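Local atomic coordinates of DNA polymerase sliding clamp (Archaeoglobus fulgidus, PDB entry 1RWZ), a protein that forms a ring-shaped homotrimer that encircles DNA and probably acts as a moving platform tethering the DNA polymerase and other proteins during replication. Residues S23-L34 / Y59-D70. Sequence-based numbering, arbitrary orientation.
Sequences SEARIHFLEKGL and YNIDEEKTIGVD
I27 and I67 face each other across an antiparallel ladder in the N-terminal domain of a PCNA clamp, a worked example of how an edge strand is zipped to a sheet and the next hairpin turn is then fastened. Strands 24-30 and 65-70 share six backbone hydrogen bonds, in pairs at A25/V69, I27/I67 and F29/K65. On the face of I27, its CB meets I67 CG1 at 3.8 Å, I27 CG1 crosses V69 CG2 at an angle (3.8 Å), and I67 CD1 reaches the edge of the F29 ring at CE1 (3.7 Å). I67 gets there because chi1 of 58° sets CG1 between its backbone N and carbonyl carbon. On the other face, H28 ND1 and T66 OG1 are hydrogen-bonded at 2.7 Å near the ring plane, and H28 NE2 is hydrogen-bonded to E119 OE1, which fixes the ring from its other nitrogen.

Beyond the ladder, the type I turn L30-G33 is gripped twice. E64 OE2 takes the E31 N-H at 2.9 Å, almost straight (176°), on its anti side, 18° out of the carboxylate plane, and forms a weak salt bridge with K32 NZ. Y59, from the neighbouring sheet, packs against F56 and sends its hydroxyl into the turn. L30 O accepts hydrogen bonds from G33 N and, on an in-plane lone pair, from Y59 OH at 2.6 Å.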
# COMPACT_ATOMS: atom_id res chain seq x y z
N SER A 23 -6.98 22.70 13.24
CA SER A 23 -7.59 21.59 13.97
C SER A 23 -9.01 21.90 14.43
O SER A 23 -9.74 21.01 14.86
CB SER A 23 -6.72 21.22 15.18
OG SER A 23 -6.63 22.30 16.09
N GLU A 24 -9.40 23.17 14.33
CA GLU A 24 -10.74 23.61 14.70
C GLU A 24 -11.17 24.62 13.64
O GLU A 24 -10.32 25.31 13.07
CB GLU A 24 -10.75 24.33 16.05
CG GLU A 24 -10.04 23.62 17.17
CD GLU A 24 -10.14 24.41 18.46
OE1 GLU A 24 -9.84 25.62 18.44
OE2 GLU A 24 -10.52 23.82 19.50
N ALA A 25 -12.47 24.72 13.40
CA ALA A 25 -12.94 25.67 12.41
C ALA A 25 -14.42 25.99 12.55
O ALA A 25 -15.20 25.20 13.09
CB ALA A 25 -12.67 25.12 11.01
N ARG A 26 -14.79 27.18 12.07
CA ARG A 26 -16.18 27.60 12.10
C ARG A 26 -16.79 27.14 10.79
O ARG A 26 -16.24 27.40 9.72
CB ARG A 26 -16.32 29.12 12.18
CG ARG A 26 -15.97 29.75 13.51
CD ARG A 26 -16.48 31.20 13.53
NE ARG A 26 -15.98 31.96 14.67
CZ ARG A 26 -14.70 32.21 14.89
NH1 ARG A 26 -13.78 31.76 14.05
NH2 ARG A 26 -14.33 32.93 15.94
N ILE A 27 -17.93 26.45 10.86
CA ILE A 27 -18.61 25.99 9.66
C ILE A 27 -19.93 26.73 9.56
O ILE A 27 -20.75 26.67 10.47
CB ILE A 27 -18.91 24.47 9.72
CG1 ILE A 27 -17.61 23.70 9.97
CG2 ILE A 27 -19.58 24.03 8.42
CD1 ILE A 27 -16.53 23.94 8.96
N HIS A 28 -20.12 27.44 8.46
CA HIS A 28 -21.34 28.21 8.25
C HIS A 28 -22.31 27.49 7.32
O HIS A 28 -21.94 27.11 6.21
CB HIS A 28 -21.00 29.57 7.62
CG HIS A 28 -20.00 30.37 8.39
ND1 HIS A 28 -20.34 31.16 9.46
CD2 HIS A 28 -18.65 30.48 8.25
CE1 HIS A 28 -19.25 31.73 9.95
NE2 HIS A 28 -18.22 31.33 9.23
N PHE A 29 -23.53 27.31 7.79
CA PHE A 29 -24.56 26.70 6.96
C PHE A 29 -25.42 27.88 6.52
O PHE A 29 -26.26 28.38 7.28
CB PHE A 29 -25.39 25.69 7.75
CG PHE A 29 -24.67 24.39 7.98
CD1 PHE A 29 -23.78 24.25 9.05
CD2 PHE A 29 -24.85 23.32 7.11
CE1 PHE A 29 -23.08 23.06 9.24
CE2 PHE A 29 -24.15 22.13 7.29
CZ PHE A 29 -23.27 22.00 8.36
N LEU A 30 -25.17 28.33 5.30
CA LEU A 30 -25.89 29.47 4.74
C LEU A 30 -27.00 29.02 3.80
O LEU A 30 -27.04 27.86 3.40
CB LEU A 30 -24.91 30.36 3.97
CG LEU A 30 -23.61 30.71 4.70
CD1 LEU A 30 -22.70 31.49 3.76
CD2 LEU A 30 -23.91 31.52 5.96
N GLU A 31 -27.89 29.94 3.46
CA GLU A 31 -28.98 29.59 2.56
C GLU A 31 -28.43 29.07 1.23
O GLU A 31 -29.00 28.15 0.64
CB GLU A 31 -29.88 30.81 2.31
CG GLU A 31 -30.68 31.25 3.53
CD GLU A 31 -31.71 30.22 3.97
OE1 GLU A 31 -32.31 30.40 5.05
OE2 GLU A 31 -31.93 29.23 3.23
N LYS A 32 -27.32 29.64 0.79
CA LYS A 32 -26.70 29.25 -0.47
C LYS A 32 -25.83 27.99 -0.39
O LYS A 32 -25.45 27.43 -1.43
CB LYS A 32 -25.86 30.42 -1.01
CG LYS A 32 -24.58 30.69 -0.23
CD LYS A 32 -24.37 32.18 0.04
CE LYS A 32 -25.04 32.63 1.35
NZ LYS A 32 -26.52 32.41 1.39
N GLY A 33 -25.51 27.56 0.82
CA GLY A 33 -24.69 26.37 0.98
C GLY A 33 -23.73 26.45 2.15
O GLY A 33 -23.83 27.35 2.99
N LEU A 34 -22.79 25.51 2.21
CA LEU A 34 -21.80 25.48 3.28
C LEU A 34 -20.57 26.31 2.96
O LEU A 34 -20.07 26.30 1.83
CB LEU A 34 -21.41 24.02 3.56
CG LEU A 34 -20.39 23.72 4.67
CD1 LEU A 34 -20.58 22.28 5.14
CD2 LEU A 34 -18.97 23.94 4.18
N TYR A 59 -30.46 19.41 1.46
CA TYR A 59 -29.92 20.56 2.19
C TYR A 59 -31.09 21.30 2.83
O TYR A 59 -31.72 22.15 2.20
CB TYR A 59 -29.16 21.50 1.24
CG TYR A 59 -28.36 22.57 1.94
CD1 TYR A 59 -27.11 22.28 2.50
CD2 TYR A 59 -28.85 23.87 2.09
CE1 TYR A 59 -26.38 23.25 3.19
CE2 TYR A 59 -28.14 24.84 2.78
CZ TYR A 59 -26.90 24.53 3.33
OH TYR A 59 -26.19 25.48 4.02
N ASN A 60 -31.39 20.95 4.08
CA ASN A 60 -32.50 21.56 4.80
C ASN A 60 -32.06 22.29 6.05
O ASN A 60 -31.66 21.65 7.03
CB ASN A 60 -33.54 20.51 5.20
CG ASN A 60 -34.15 19.81 4.01
OD1 ASN A 60 -34.46 20.43 3.00
ND2 ASN A 60 -34.35 18.50 4.14
N ILE A 61 -32.13 23.61 6.03
CA ILE A 61 -31.76 24.40 7.19
C ILE A 61 -32.90 25.36 7.51
O ILE A 61 -33.63 25.79 6.62
CB ILE A 61 -30.48 25.24 6.96
CG1 ILE A 61 -30.72 26.29 5.88
CG2 ILE A 61 -29.32 24.33 6.58
CD1 ILE A 61 -29.61 27.31 5.76
N ASP A 62 -33.07 25.68 8.79
CA ASP A 62 -34.11 26.61 9.20
C ASP A 62 -33.53 28.00 8.98
O ASP A 62 -33.84 28.66 7.99
CB ASP A 62 -34.48 26.39 10.66
CG ASP A 62 -35.33 25.15 10.86
OD1 ASP A 62 -35.40 24.64 12.00
OD2 ASP A 62 -35.95 24.69 9.88
N GLU A 63 -32.67 28.43 9.90
CA GLU A 63 -32.02 29.73 9.77
C GLU A 63 -30.55 29.47 9.49
O GLU A 63 -30.06 28.36 9.74
CB GLU A 63 -32.18 30.54 11.05
CG GLU A 63 -31.40 30.01 12.25
CD GLU A 63 -32.03 28.78 12.88
OE1 GLU A 63 -31.42 28.21 13.81
OE2 GLU A 63 -33.14 28.40 12.46
N GLU A 64 -29.84 30.47 8.97
CA GLU A 64 -28.42 30.30 8.71
C GLU A 64 -27.76 30.12 10.06
O GLU A 64 -28.04 30.86 11.00
CB GLU A 64 -27.85 31.52 7.99
CG GLU A 64 -28.53 31.81 6.65
CD GLU A 64 -27.75 32.80 5.82
OE1 GLU A 64 -27.27 33.81 6.38
OE2 GLU A 64 -27.62 32.58 4.59
N LYS A 65 -26.88 29.13 10.17
CA LYS A 65 -26.22 28.87 11.44
C LYS A 65 -24.73 28.61 11.31
O LYS A 65 -24.26 28.05 10.32
CB LYS A 65 -26.89 27.66 12.12
CG LYS A 65 -26.31 27.32 13.48
CD LYS A 65 -26.81 25.97 13.97
CE LYS A 65 -28.32 25.96 14.14
NZ LYS A 65 -28.83 24.61 14.54
N THR A 66 -23.99 29.02 12.34
CA THR A 66 -22.55 28.82 12.38
C THR A 66 -22.25 27.89 13.55
O THR A 66 -22.75 28.10 14.66
CB THR A 66 -21.81 30.14 12.62
OG1 THR A 66 -22.11 31.06 11.56
CG2 THR A 66 -20.30 29.90 12.66
N ILE A 67 -21.46 26.85 13.31
CA ILE A 67 -21.09 25.92 14.37
C ILE A 67 -19.57 25.83 14.46
O ILE A 67 -18.87 26.11 13.49
CB ILE A 67 -21.67 24.50 14.13
CG1 ILE A 67 -21.18 23.95 12.78
CG2 ILE A 67 -23.20 24.55 14.18
CD1 ILE A 67 -21.56 22.50 12.54
N GLY A 68 -19.08 25.46 15.63
CA GLY A 68 -17.65 25.31 15.84
C GLY A 68 -17.36 23.82 15.82
O GLY A 68 -17.98 23.07 16.57
N VAL A 69 -16.42 23.39 14.99
CA VAL A 69 -16.12 21.97 14.88
C VAL A 69 -14.66 21.58 15.10
O VAL A 69 -13.74 22.25 14.65
CB VAL A 69 -16.54 21.46 13.48
CG1 VAL A 69 -16.35 19.95 13.40
CG2 VAL A 69 -17.98 21.83 13.20
N ASP A 70 -14.48 20.48 15.82
CA ASP A 70 -13.15 19.94 16.07
C ASP A 70 -12.83 19.17 14.80
O ASP A 70 -13.33 18.06 14.59
CB ASP A 70 -13.17 18.96 17.26
CG ASP A 70 -11.80 18.41 17.59
OD1 ASP A 70 -10.99 18.18 16.66
OD2 ASP A 70 -11.52 18.19 18.79
O HOH W 1 -34.10 28.51 5.38